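Local coordinates for protein transcriptional regulator (TetR/AcrR family) (Bacillus halodurans, PDB 5GP9) that probably represses fatty acid degradation genes as a DNA-binding TetR-family regulator whose operator binding responds to a fatty acyl effector, at residues E60-F65 against K124-L129; V66-S71 against V87-K92; N74-T77 against E81-K84; G158-V163 against K181-L186. All blocks are in the same frame, centred on the assembly; numbering follows the deposited sequence.

Contact 1 of 4, residues E60-F65 against K124-L129; sequences EKMGRF and KGYLNL. With PLM (palmitic acid), chain E.
F65 brings the edge of its ring to the face of Y126 in a T-shaped pair, with centroids 5.0 Å apart and planes at 62°. F65 CE2 does the touching, 3.7 Å above the tyrosine plane and over its centre. Next to it the M62 side chain folds back at chi2 and chi3, and its CE methyl rests on Y126 CB at 3.6 Å. With CG anti to its own backbone N (chi1 172°), F65 leans out from helix 50-74, and its ring turns an edge to Y126 and a face to the tail of a bound palmitic acid. PLM CE lies 4.0 Å above that face, over its centre, while M62 SD meets PLM CF at 3.8 Å. M62 and F65 therefore each touch the fatty acid as well as helix 113-139. Further out, F157 and L160 of helix 149-169 and L86 of helix 79-95 pack on Y126. On the outer surface, R64 NE and E60 OE2, one helical turn apart, form a salt bridge in the guanidinium plane. No hydrogen bond joins the two segments: rings, a thioether and methylenes make a nonpolar wall suited to an acyl tail, consistent with an effector pocket.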
loop_
_atom_site.group_PDB
_atom_site.type_symbol
_atom_site.label_atom_id
_atom_site.label_comp_id
_atom_site.label_asym_id
_atom_site.label_seq_id
_atom_site.Cartn_x
_atom_site.Cartn_y
_atom_site.Cartn_z
ATOM N N GLU A 60 16.073 -9.846 -7.519
ATOM C CA GLU A 60 16.732 -11.129 -7.277
ATOM C C GLU A 60 15.983 -11.812 -6.147
ATOM O O GLU A 60 15.557 -12.968 -6.257
ATOM C CB GLU A 60 18.204 -10.886 -6.994
ATOM C CG GLU A 60 19.031 -12.148 -6.739
ATOM C CD GLU A 60 18.952 -12.527 -5.277
ATOM O OE1 GLU A 60 19.134 -11.601 -4.411
ATOM O OE2 GLU A 60 18.709 -13.724 -5.010
ATOM N N LYS A 61 15.778 -11.058 -5.106
ATOM C CA LYS A 61 15.013 -11.513 -3.930
ATOM C C LYS A 61 13.583 -11.915 -4.155
ATOM O O LYS A 61 13.124 -12.885 -3.583
ATOM C CB LYS A 61 15.050 -10.461 -2.877
ATOM C CG LYS A 61 16.422 -10.312 -2.290
ATOM C CD LYS A 61 16.393 -9.316 -1.175
ATOM C CE LYS A 61 17.703 -9.112 -0.458
ATOM N NZ LYS A 61 18.387 -10.190 0.208
ATOM N N MET A 62 12.852 -11.130 -4.941
ATOM C CA MET A 62 11.504 -11.536 -5.326
ATOM C C MET A 62 11.472 -12.836 -6.094
ATOM O O MET A 62 10.606 -13.662 -5.882
ATOM C CB MET A 62 10.840 -10.393 -6.130
ATOM C CG MET A 62 10.445 -9.268 -5.225
ATOM S SD MET A 62 9.118 -9.685 -4.011
ATOM C CE MET A 62 8.141 -10.755 -4.975
ATOM N N GLY A 63 12.429 -13.029 -7.005
ATOM C CA GLY A 63 12.471 -14.200 -7.787
ATOM C C GLY A 63 12.616 -15.412 -6.924
ATOM O O GLY A 63 11.914 -16.383 -7.154
ATOM N N ARG A 64 13.452 -15.328 -5.906
ATOM C CA ARG A 64 13.652 -16.471 -4.975
ATOM C C ARG A 64 12.493 -16.709 -4.028
ATOM O O ARG A 64 12.197 -17.843 -3.707
ATOM C CB ARG A 64 14.900 -16.291 -4.129
ATOM C CG ARG A 64 16.161 -16.254 -4.966
ATOM C CD ARG A 64 17.469 -16.457 -4.194
ATOM N NE ARG A 64 18.537 -16.657 -5.199
ATOM C CZ ARG A 64 18.901 -17.826 -5.754
ATOM N NH1 ARG A 64 18.381 -18.998 -5.356
ATOM N NH2 ARG A 64 19.847 -17.829 -6.695
ATOM N N PHE A 65 11.924 -15.622 -3.526
ATOM C CA PHE A 65 10.688 -15.630 -2.702
ATOM C C PHE A 65 9.571 -16.341 -3.405
ATOM O O PHE A 65 8.996 -17.228 -2.828
ATOM C CB PHE A 65 10.348 -14.207 -2.356
ATOM C CG PHE A 65 9.009 -14.021 -1.674
ATOM C CD1 PHE A 65 8.725 -14.639 -0.464
ATOM C CD2 PHE A 65 8.035 -13.262 -2.281
ATOM C CE1 PHE A 65 7.490 -14.446 0.125
ATOM C CE2 PHE A 65 6.853 -12.986 -1.662
ATOM C CZ PHE A 65 6.561 -13.578 -0.448
ATOM N N LYS A 124 5.005 -8.083 -10.317
ATOM C CA LYS A 124 4.082 -8.883 -11.115
ATOM C C LYS A 124 4.325 -10.359 -10.996
ATOM O O LYS A 124 3.397 -11.128 -11.009
ATOM C CB LYS A 124 4.001 -8.433 -12.592
ATOM C CG LYS A 124 2.814 -9.064 -13.327
ATOM C CD LYS A 124 2.787 -8.657 -14.798
ATOM C CE LYS A 124 2.315 -9.800 -15.710
ATOM N NZ LYS A 124 2.352 -9.408 -17.161
ATOM N N GLY A 125 5.566 -10.801 -10.820
ATOM C CA GLY A 125 5.831 -12.214 -10.629
ATOM C C GLY A 125 5.106 -12.849 -9.422
ATOM O O GLY A 125 4.554 -13.950 -9.507
ATOM N N TYR A 126 5.040 -12.094 -8.337
ATOM C CA TYR A 126 4.368 -12.589 -7.120
ATOM C C TYR A 126 2.836 -12.538 -7.349
ATOM O O TYR A 126 2.082 -13.455 -7.055
ATOM C CB TYR A 126 4.769 -11.706 -5.963
ATOM C CG TYR A 126 4.169 -12.038 -4.619
ATOM C CD1 TYR A 126 3.889 -13.346 -4.233
ATOM C CD2 TYR A 126 3.900 -11.072 -3.737
ATOM C CE1 TYR A 126 3.358 -13.626 -2.987
ATOM C CE2 TYR A 126 3.395 -11.329 -2.500
ATOM C CZ TYR A 126 3.106 -12.610 -2.126
ATOM O OH TYR A 126 2.581 -12.875 -0.850
ATOM N N LEU A 127 2.380 -11.426 -7.932
ATOM C CA LEU A 127 0.947 -11.287 -8.335
ATOM C C LEU A 127 0.479 -12.394 -9.272
ATOM O O LEU A 127 -0.568 -12.882 -9.067
ATOM C CB LEU A 127 0.600 -9.899 -8.895
ATOM C CG LEU A 127 1.002 -8.680 -8.029
ATOM C CD1 LEU A 127 0.683 -7.322 -8.696
ATOM C CD2 LEU A 127 0.379 -8.786 -6.644
ATOM N N ASN A 128 1.299 -12.832 -10.237
ATOM C CA ASN A 128 0.946 -14.006 -11.090
ATOM C C ASN A 128 0.818 -15.318 -10.333
ATOM O O ASN A 128 -0.067 -16.122 -10.602
ATOM C CB ASN A 128 1.976 -14.176 -12.204
ATOM C CG ASN A 128 1.954 -13.042 -13.224
ATOM O OD1 ASN A 128 1.046 -12.214 -13.278
ATOM N ND2 ASN A 128 3.020 -12.994 -14.031
ATOM N N LEU A 129 1.655 -15.522 -9.329
ATOM C CA LEU A 129 1.521 -16.643 -8.433
ATOM C C LEU A 129 0.219 -16.607 -7.657
ATOM O O LEU A 129 -0.467 -17.589 -7.532
ATOM C CB LEU A 129 2.711 -16.701 -7.440
ATOM C CG LEU A 129 2.585 -17.843 -6.451
ATOM C CD1 LEU A 129 2.580 -19.176 -7.204
ATOM C CD2 LEU A 129 3.717 -17.750 -5.445
HETATM C C1 PLM E . 1.333 -1.115 -4.415
HETATM O O1 PLM E . 0.850 -1.894 -3.568
HETATM O O2 PLM E . 0.660 -0.160 -4.804
HETATM C C2 PLM E . 2.737 -1.307 -4.995
HETATM C C3 PLM E . 3.824 -1.183 -3.904
HETATM C C4 PLM E . 5.295 -1.113 -4.385
HETATM C C5 PLM E . 6.296 -2.280 -4.133
HETATM C C6 PLM E . 5.877 -3.319 -3.095
HETATM C C7 PLM E . 6.979 -4.232 -2.583
HETATM C C8 PLM E . 6.416 -5.056 -1.471
HETATM C C9 PLM E . 6.254 -6.512 -1.763
HETATM C CA PLM E . 6.865 -7.283 -0.668
HETATM C CB PLM E . 6.473 -8.728 -0.903
HETATM C CC PLM E . 7.134 -9.572 0.169
HETATM C CD PLM E . 8.635 -9.259 0.162
HETATM C CE PLM E . 9.599 -10.417 0.143
HETATM C CF PLM E . 10.844 -9.913 -0.585
HETATM C CG PLM E . 11.892 -10.964 -0.466
#

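Contact 2 of 4, residues V66-S71 against V87-K92; sequences VDKIRS and VNMHFK. With PLM (palmitic acid), chain E.
H90 ND1, one residue on from the M89 that packs against I69, is hydrogen-bonded to Y126 OH of helix 113-139. That bond restrains the rotation of the imidazole, and one face of the ring takes the palmitic acid chain: PLM CC lies 3.6 Å above the plane, offset toward the rim near NE2. L160 of helix 149-169 also packs on H90. Between the two segments themselves everything is apolar. I69 and M89 run past each other in opposite directions, with I69 CG1 against M89 CB at 3.8 Å. M89 has CG anti to its carbonyl carbon (chi1 -71°) and bends again at chi2 and chi3, which carries its methyl CE along helix 50-74 to K68 CB, 4.0 Å away. The rest of K68 runs extended toward solvent, where its NZ lies 6.6 Å from K92 NZ, a like charge without contact. On other sides of the helices, R70 forms a salt bridge with E132 of helix 113-139, and F91 is packed by L160, V163 and V183. A helix that lays the face of a histidine on a bound acyl chain, with M89 packing that helix against helix 50-74, fits the ligand-binding core of the all-helical C-terminal domain of TetR-family regulators.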
loop_
_atom_site.group_PDB
_atom_site.type_symbol
_atom_site.label_atom_id
_atom_site.label_comp_id
_atom_site.label_asym_id
_atom_site.label_seq_id
_atom_site.Cartn_x
_atom_site.Cartn_y
_atom_site.Cartn_z
ATOM N N VAL A 66 9.280 -15.962 -4.656
ATOM C CA VAL A 66 8.205 -16.564 -5.408
ATOM C C VAL A 66 8.511 -18.069 -5.652
ATOM O O VAL A 66 7.618 -18.925 -5.490
ATOM C CB VAL A 66 7.840 -15.778 -6.714
ATOM C CG1 VAL A 66 7.477 -14.328 -6.400
ATOM C CG2 VAL A 66 8.948 -15.830 -7.747
ATOM N N ASP A 67 9.764 -18.388 -5.991
ATOM C CA ASP A 67 10.187 -19.794 -6.253
ATOM C C ASP A 67 10.008 -20.672 -5.037
ATOM O O ASP A 67 9.523 -21.805 -5.158
ATOM C CB ASP A 67 11.661 -19.873 -6.699
ATOM C CG ASP A 67 11.864 -19.483 -8.150
ATOM O OD1 ASP A 67 10.876 -19.366 -8.900
ATOM O OD2 ASP A 67 13.028 -19.301 -8.561
ATOM N N LYS A 68 10.390 -20.154 -3.880
ATOM C CA LYS A 68 10.144 -20.862 -2.605
ATOM C C LYS A 68 8.680 -21.068 -2.287
ATOM O O LYS A 68 8.326 -22.114 -1.724
ATOM C CB LYS A 68 10.753 -20.135 -1.438
ATOM C CG LYS A 68 12.243 -20.317 -1.377
ATOM C CD LYS A 68 12.846 -19.578 -0.202
ATOM C CE LYS A 68 14.343 -19.843 -0.161
ATOM N NZ LYS A 68 15.059 -18.823 0.631
ATOM N N ILE A 69 7.825 -20.084 -2.599
ATOM C CA ILE A 69 6.412 -20.254 -2.350
ATOM C C ILE A 69 5.894 -21.344 -3.219
ATOM O O ILE A 69 5.229 -22.306 -2.725
ATOM C CB ILE A 69 5.603 -18.941 -2.505
ATOM C CG1 ILE A 69 6.032 -17.991 -1.425
ATOM C CG2 ILE A 69 4.082 -19.174 -2.367
ATOM C CD1 ILE A 69 5.462 -16.573 -1.574
ATOM N N ARG A 70 6.224 -21.221 -4.494
ATOM C CA ARG A 70 5.718 -22.098 -5.516
ATOM C C ARG A 70 6.031 -23.583 -5.217
ATOM O O ARG A 70 5.197 -24.453 -5.469
ATOM C CB ARG A 70 6.305 -21.663 -6.846
ATOM C CG ARG A 70 5.609 -22.213 -8.047
ATOM C CD ARG A 70 6.341 -21.724 -9.293
ATOM N NE ARG A 70 6.084 -20.308 -9.601
ATOM C CZ ARG A 70 4.929 -19.871 -10.105
ATOM N NH1 ARG A 70 3.920 -20.713 -10.307
ATOM N NH2 ARG A 70 4.760 -18.586 -10.380
ATOM N N SER A 71 7.190 -23.860 -4.645
ATOM C CA SER A 71 7.579 -25.244 -4.360
ATOM C C SER A 71 7.017 -25.738 -3.025
ATOM O O SER A 71 6.735 -26.939 -2.876
ATOM C CB SER A 71 9.096 -25.444 -4.471
ATOM O OG SER A 71 9.766 -24.966 -3.339
ATOM N N VAL A 87 0.614 -16.889 2.850
ATOM C CA VAL A 87 0.601 -15.893 3.945
ATOM C C VAL A 87 1.796 -16.081 4.895
ATOM O O VAL A 87 2.490 -15.157 5.268
ATOM C CB VAL A 87 -0.740 -15.946 4.682
ATOM C CG1 VAL A 87 -0.776 -15.042 5.864
ATOM C CG2 VAL A 87 -1.874 -15.580 3.672
ATOM N N ASN A 88 1.999 -17.333 5.276
ATOM C CA ASN A 88 3.070 -17.681 6.156
ATOM C C ASN A 88 4.440 -17.360 5.600
ATOM O O ASN A 88 5.212 -16.718 6.293
ATOM C CB ASN A 88 2.911 -19.141 6.573
ATOM C CG ASN A 88 3.967 -19.554 7.546
ATOM O OD1 ASN A 88 4.030 -19.018 8.680
ATOM N ND2 ASN A 88 4.879 -20.427 7.092
ATOM N N MET A 89 4.717 -17.649 4.324
ATOM C CA MET A 89 5.996 -17.303 3.694
ATOM C C MET A 89 6.193 -15.810 3.451
ATOM O O MET A 89 7.297 -15.312 3.605
ATOM C CB MET A 89 6.147 -18.057 2.374
ATOM C CG MET A 89 6.380 -19.549 2.547
ATOM S SD MET A 89 8.065 -19.881 3.177
ATOM C CE MET A 89 9.062 -18.948 2.036
ATOM N N HIS A 90 5.137 -15.057 3.115
ATOM C CA HIS A 90 5.257 -13.623 3.035
ATOM C C HIS A 90 5.710 -13.006 4.349
ATOM O O HIS A 90 6.636 -12.192 4.395
ATOM C CB HIS A 90 3.898 -13.041 2.508
ATOM C CG HIS A 90 3.892 -11.569 2.179
ATOM N ND1 HIS A 90 3.295 -11.065 1.045
ATOM C CD2 HIS A 90 4.424 -10.496 2.810
ATOM C CE1 HIS A 90 3.392 -9.750 1.045
ATOM N NE2 HIS A 90 4.093 -9.377 2.086
ATOM N N PHE A 91 5.056 -13.407 5.444
ATOM C CA PHE A 91 5.265 -12.804 6.734
ATOM C C PHE A 91 6.641 -13.321 7.238
ATOM O O PHE A 91 7.405 -12.524 7.853
ATOM C CB PHE A 91 4.110 -13.184 7.714
ATOM C CG PHE A 91 2.840 -12.342 7.538
ATOM C CD1 PHE A 91 2.695 -11.444 6.476
ATOM C CD2 PHE A 91 1.803 -12.522 8.360
ATOM C CE1 PHE A 91 1.528 -10.706 6.319
ATOM C CE2 PHE A 91 0.626 -11.847 8.221
ATOM C CZ PHE A 91 0.466 -10.933 7.172
ATOM N N LYS A 92 6.895 -14.608 6.994
ATOM C CA LYS A 92 8.162 -15.235 7.470
ATOM C C LYS A 92 9.390 -14.540 6.901
ATOM O O LYS A 92 10.354 -14.232 7.614
ATOM C CB LYS A 92 8.143 -16.720 7.101
ATOM C CG LYS A 92 9.342 -17.577 7.425
ATOM C CD LYS A 92 9.639 -18.547 6.268
ATOM C CE LYS A 92 11.077 -19.059 6.241
ATOM N NZ LYS A 92 12.117 -18.005 6.453
HETATM C C1 PLM E . 1.333 -1.115 -4.415
HETATM O O1 PLM E . 0.850 -1.894 -3.568
HETATM O O2 PLM E . 0.660 -0.160 -4.804
HETATM C C2 PLM E . 2.737 -1.307 -4.995
HETATM C C3 PLM E . 3.824 -1.183 -3.904
HETATM C C4 PLM E . 5.295 -1.113 -4.385
HETATM C C5 PLM E . 6.296 -2.280 -4.133
HETATM C C6 PLM E . 5.877 -3.319 -3.095
HETATM C C7 PLM E . 6.979 -4.232 -2.583
HETATM C C8 PLM E . 6.416 -5.056 -1.471
HETATM C C9 PLM E . 6.254 -6.512 -1.763
HETATM C CA PLM E . 6.865 -7.283 -0.668
HETATM C CB PLM E . 6.473 -8.728 -0.903
HETATM C CC PLM E . 7.134 -9.572 0.169
HETATM C CD PLM E . 8.635 -9.259 0.162
HETATM C CE PLM E . 9.599 -10.417 0.143
HETATM C CF PLM E . 10.844 -9.913 -0.585
HETATM C CG PLM E . 11.892 -10.964 -0.466
#

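Contact 3 of 4, residues N74-T77 against E81-K84; sequences NEAT and EKLK
A tight helix-loop-helix connection joins helix 50-74 to helix 79-95, and here A76 of the loop folds against E81 and K82 in the first turn of the second helix. The backbone of A76 is extended (psi 172°), which breaks the helical run and turns its methyl toward the new helix. A76 CB approaches E81 OE1 to 3.2 Å, a close contact of a methyl with a carboxylate oxygen, and K82 CG lies 3.9 Å from A76 CB. E81 reaches the loop with an extended chain, its CG anti to the backbone N (chi1 -152°). The other oxygen, E81 OE2, stops 4.3 Å from T77 N, too far for a hydrogen bond. K82 is extended beyond CG and passes alongside the loop, its CE 3.9 Å from T77 O. The ammonium of K82 goes past the turn and pairs with E136 of helix 113-139 in a salt bridge, and it also donates to a glycerol, probably from the crystallisation liquor. The next residue, L83, packs on L133 and on L191 of the second subunit. No hydrogen bond joins the two segments; the A76 methyl sits against the E81 carboxylate and the K82 methylenes, so one lysine packs its methylenes on the turn and carries its charge to helix 113-139.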
loop_
_atom_site.group_PDB
_atom_site.type_symbol
_atom_site.label_atom_id
_atom_site.label_comp_id
_atom_site.label_asym_id
_atom_site.label_seq_id
_atom_site.Cartn_x
_atom_site.Cartn_y
_atom_site.Cartn_z
ATOM N N ASN A 74 3.535 -26.546 -3.969
ATOM C CA ASN A 74 3.489 -27.755 -4.842
ATOM C C ASN A 74 3.500 -29.053 -4.049
ATOM O O ASN A 74 2.948 -30.057 -4.492
ATOM C CB ASN A 74 4.626 -27.741 -5.887
ATOM C CG ASN A 74 4.370 -26.753 -7.018
ATOM O OD1 ASN A 74 3.427 -25.953 -6.978
ATOM N ND2 ASN A 74 5.222 -26.786 -8.023
ATOM N N GLU A 75 4.098 -29.004 -2.868
ATOM C CA GLU A 75 4.034 -30.113 -1.954
ATOM C C GLU A 75 2.698 -30.258 -1.216
ATOM O O GLU A 75 2.444 -31.313 -0.648
ATOM C CB GLU A 75 5.232 -30.071 -0.998
ATOM C CG GLU A 75 6.522 -30.526 -1.692
ATOM C CD GLU A 75 7.796 -30.011 -1.043
ATOM O OE1 GLU A 75 7.770 -29.698 0.176
ATOM O OE2 GLU A 75 8.828 -29.925 -1.764
ATOM N N ALA A 76 1.825 -29.246 -1.221
ATOM C CA ALA A 76 0.534 -29.361 -0.505
ATOM C C ALA A 76 -0.541 -30.046 -1.372
ATOM O O ALA A 76 -0.342 -30.227 -2.561
ATOM C CB ALA A 76 0.040 -27.988 -0.092
ATOM N N THR A 77 -1.697 -30.351 -0.798
ATOM C CA THR A 77 -2.851 -30.718 -1.627
ATOM C C THR A 77 -3.879 -29.615 -1.619
ATOM O O THR A 77 -4.181 -29.020 -2.662
ATOM C CB THR A 77 -3.445 -32.065 -1.218
ATOM O OG1 THR A 77 -2.494 -33.076 -1.564
ATOM C CG2 THR A 77 -4.749 -32.364 -1.956
ATOM N N GLU A 81 -4.659 -24.837 2.334
ATOM C CA GLU A 81 -3.308 -24.980 2.816
ATOM C C GLU A 81 -2.395 -24.062 2.029
ATOM O O GLU A 81 -1.536 -23.437 2.618
ATOM C CB GLU A 81 -2.842 -26.443 2.681
ATOM C CG GLU A 81 -1.795 -26.924 3.666
ATOM C CD GLU A 81 -1.388 -28.368 3.347
ATOM O OE1 GLU A 81 -0.203 -28.602 3.011
ATOM O OE2 GLU A 81 -2.275 -29.255 3.352
ATOM N N LYS A 82 -2.573 -24.028 0.714
ATOM C CA LYS A 82 -1.701 -23.259 -0.180
ATOM C C LYS A 82 -1.752 -21.737 0.116
ATOM O O LYS A 82 -0.716 -21.048 0.054
ATOM C CB LYS A 82 -2.031 -23.552 -1.608
ATOM C CG LYS A 82 -1.632 -24.965 -1.986
ATOM C CD LYS A 82 -1.716 -25.089 -3.488
ATOM C CE LYS A 82 -1.417 -26.524 -3.933
ATOM N NZ LYS A 82 -1.512 -26.602 -5.412
ATOM N N LEU A 83 -2.959 -21.228 0.368
ATOM C CA LEU A 83 -3.099 -19.811 0.757
ATOM C C LEU A 83 -2.380 -19.627 2.117
ATOM O O LEU A 83 -1.692 -18.604 2.328
ATOM C CB LEU A 83 -4.578 -19.345 0.830
ATOM C CG LEU A 83 -4.823 -17.843 1.190
ATOM C CD1 LEU A 83 -4.143 -16.953 0.170
ATOM C CD2 LEU A 83 -6.309 -17.528 1.195
ATOM N N LYS A 84 -2.487 -20.596 3.045
ATOM C CA LYS A 84 -1.873 -20.442 4.302
ATOM C C LYS A 84 -0.363 -20.443 4.150
ATOM O O LYS A 84 0.248 -19.628 4.788
ATOM C CB LYS A 84 -2.329 -21.500 5.331
ATOM C CG LYS A 84 -1.760 -21.251 6.722
ATOM C CD LYS A 84 -2.215 -22.269 7.780
ATOM C CE LYS A 84 -3.683 -22.120 8.182
ATOM N NZ LYS A 84 -3.978 -20.849 8.896
#

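Contact 4 of 4, residues G158-V163 against K181-L186; sequences GTLDEV and KPVHQL
Apolar packing of two helices running roughly antiparallel, at 153° in this region, joins helix 149-169 to the last helix, 180-189, in the C-terminal domain, buried next to the second subunit. The segment axes stay 11.3 Å apart, and V183, the one residue of 181-186 within 4.5 Å of the other segment, is met by T159, L160 and V163. Its CG1 meets L160 CD2 at 3.5 Å, where the two side chains cross at an angle. Its CG2 faces V163 CG2 at 4.3 Å, and T159 CG2 adds a looser contact with V183 CG1 at 4.5 Å. V183 can serve both neighbours because CG1 stands anti to its backbone N (chi1 168°) while CG2 lies on the side of V163. In TetR-family regulators the last two helices of each subunit commonly build the dimer interface as a four-helix bundle. Here too the second subunit covers the pair, with its M155 packing on T159 and L186, its L151 on P182 and its Q154 on V163. The T159 hydroxyl is hydrogen-bonded to the carbonyl of M155 in its own chain. On another side of helix 149-169, D161 forms a salt bridge with R109 and touches the palmitic acid.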
loop_
_atom_site.group_PDB
_atom_site.type_symbol
_atom_site.label_atom_id
_atom_site.label_comp_id
_atom_site.label_asym_id
_atom_site.label_seq_id
_atom_site.Cartn_x
_atom_site.Cartn_y
_atom_site.Cartn_z
ATOM N N GLY A 158 -3.101 -6.479 -1.160
ATOM C CA GLY A 158 -3.210 -5.219 -0.483
ATOM C C GLY A 158 -3.299 -5.407 1.030
ATOM O O GLY A 158 -2.793 -4.622 1.810
ATOM N N THR A 159 -3.986 -6.471 1.400
ATOM C CA THR A 159 -4.116 -6.821 2.825
ATOM C C THR A 159 -2.791 -7.203 3.453
ATOM O O THR A 159 -2.414 -6.664 4.543
ATOM C CB THR A 159 -5.219 -7.907 3.062
ATOM O OG1 THR A 159 -6.472 -7.364 2.708
ATOM C CG2 THR A 159 -5.303 -8.195 4.538
ATOM N N LEU A 160 -2.113 -8.150 2.872
ATOM C CA LEU A 160 -0.802 -8.606 3.435
ATOM C C LEU A 160 0.207 -7.475 3.525
ATOM O O LEU A 160 0.845 -7.229 4.517
ATOM C CB LEU A 160 -0.263 -9.710 2.602
ATOM C CG LEU A 160 -1.018 -11.016 2.502
ATOM C CD1 LEU A 160 -0.326 -12.067 1.635
ATOM C CD2 LEU A 160 -1.324 -11.599 3.864
ATOM N N ASP A 161 0.216 -6.629 2.501
ATOM C CA ASP A 161 1.125 -5.516 2.472
ATOM C C ASP A 161 0.835 -4.507 3.523
ATOM O O ASP A 161 1.762 -3.920 4.142
ATOM C CB ASP A 161 1.093 -4.854 1.055
ATOM C CG ASP A 161 2.335 -4.041 0.752
ATOM O OD1 ASP A 161 3.502 -4.411 0.976
ATOM O OD2 ASP A 161 2.122 -2.871 0.361
ATOM N N GLU A 162 -0.424 -4.199 3.759
ATOM C CA GLU A 162 -0.849 -3.290 4.757
ATOM C C GLU A 162 -0.535 -3.789 6.172
ATOM O O GLU A 162 -0.065 -3.022 6.996
ATOM C CB GLU A 162 -2.304 -2.940 4.610
ATOM C CG GLU A 162 -2.883 -1.929 5.576
ATOM C CD GLU A 162 -2.424 -0.478 5.302
ATOM O OE1 GLU A 162 -1.895 -0.227 4.219
ATOM O OE2 GLU A 162 -2.591 0.341 6.182
ATOM N N VAL A 163 -0.770 -5.079 6.415
ATOM C CA VAL A 163 -0.435 -5.674 7.732
ATOM C C VAL A 163 1.087 -5.523 7.964
ATOM O O VAL A 163 1.516 -5.014 8.986
ATOM C CB VAL A 163 -0.902 -7.119 7.789
ATOM C CG1 VAL A 163 -0.303 -7.820 9.061
ATOM C CG2 VAL A 163 -2.395 -7.175 7.717
ATOM N N LYS A 181 -2.345 -16.937 10.996
ATOM C CA LYS A 181 -3.632 -17.614 11.012
ATOM C C LYS A 181 -4.771 -16.650 10.911
ATOM O O LYS A 181 -5.640 -16.877 10.076
ATOM C CB LYS A 181 -3.738 -18.587 12.179
ATOM C CG LYS A 181 -5.094 -19.206 12.389
ATOM C CD LYS A 181 -5.114 -19.885 13.760
ATOM C CE LYS A 181 -6.461 -20.439 14.158
ATOM N NZ LYS A 181 -6.628 -21.807 13.627
ATOM N N PRO A 182 -4.819 -15.589 11.741
ATOM C CA PRO A 182 -5.958 -14.684 11.616
ATOM C C PRO A 182 -6.091 -13.971 10.255
ATOM O O PRO A 182 -7.216 -13.785 9.803
ATOM C CB PRO A 182 -5.785 -13.694 12.759
ATOM C CG PRO A 182 -4.515 -13.960 13.377
ATOM C CD PRO A 182 -3.977 -15.259 12.910
ATOM N N VAL A 183 -4.976 -13.674 9.599
ATOM C CA VAL A 183 -5.080 -12.984 8.254
ATOM C C VAL A 183 -5.631 -13.953 7.236
ATOM O O VAL A 183 -6.518 -13.635 6.511
ATOM C CB VAL A 183 -3.730 -12.408 7.810
ATOM C CG1 VAL A 183 -3.780 -11.997 6.359
ATOM C CG2 VAL A 183 -3.311 -11.246 8.700
ATOM N N HIS A 184 -5.095 -15.176 7.255
ATOM C CA HIS A 184 -5.570 -16.245 6.449
ATOM C C HIS A 184 -7.084 -16.458 6.559
ATOM O O HIS A 184 -7.777 -16.549 5.516
ATOM C CB HIS A 184 -4.804 -17.543 6.881
ATOM C CG HIS A 184 -5.294 -18.773 6.227
ATOM N ND1 HIS A 184 -5.093 -19.024 4.897
ATOM C CD2 HIS A 184 -5.988 -19.820 6.717
ATOM C CE1 HIS A 184 -5.645 -20.186 4.586
ATOM N NE2 HIS A 184 -6.190 -20.681 5.674
ATOM N N GLN A 185 -7.583 -16.549 7.830
ATOM C CA GLN A 185 -8.940 -16.804 8.031
ATOM C C GLN A 185 -9.814 -15.664 7.548
ATOM O O GLN A 185 -10.879 -15.869 6.993
ATOM C CB GLN A 185 -9.221 -17.004 9.514
ATOM C CG GLN A 185 -8.382 -18.016 10.244
ATOM C CD GLN A 185 -8.833 -19.444 10.143
ATOM O OE1 GLN A 185 -9.240 -19.954 9.080
ATOM N NE2 GLN A 185 -8.679 -20.140 11.267
ATOM N N LEU A 186 -9.345 -14.459 7.785
ATOM C CA LEU A 186 -10.054 -13.265 7.457
ATOM C C LEU A 186 -10.206 -13.108 5.938
ATOM O O LEU A 186 -11.301 -12.751 5.458
ATOM C CB LEU A 186 -9.381 -12.041 8.110
ATOM C CG LEU A 186 -9.990 -10.664 7.854
ATOM C CD1 LEU A 186 -11.405 -10.508 8.363
ATOM C CD2 LEU A 186 -9.089 -9.568 8.482
#

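In the fold
Contacts 1, 2 and 4 are buried, the first two near the chain's centre beside the ligand, contact 4 beneath the second subunit; contact 3 is partly buried, with its centre about 19 Å from the centre of the chain. Helix 50-74 runs through contacts 1 and 2, which together flank the palmitic acid, and helix 79-95 continues from contact 3 into contact 2. Contacts 2 and 4 meet through F91, whose CZ packs on V163 CG1 at 3.7 Å; contacts 3 and 4 touch where L83 packs on H184. The chemistry follows place: aromatic and thioether groups face the ligand, branched aliphatic groups join the helices beside the dimer interface, and at the turn of contact 3 a methyl packs against a carboxylate and lysine methylenes.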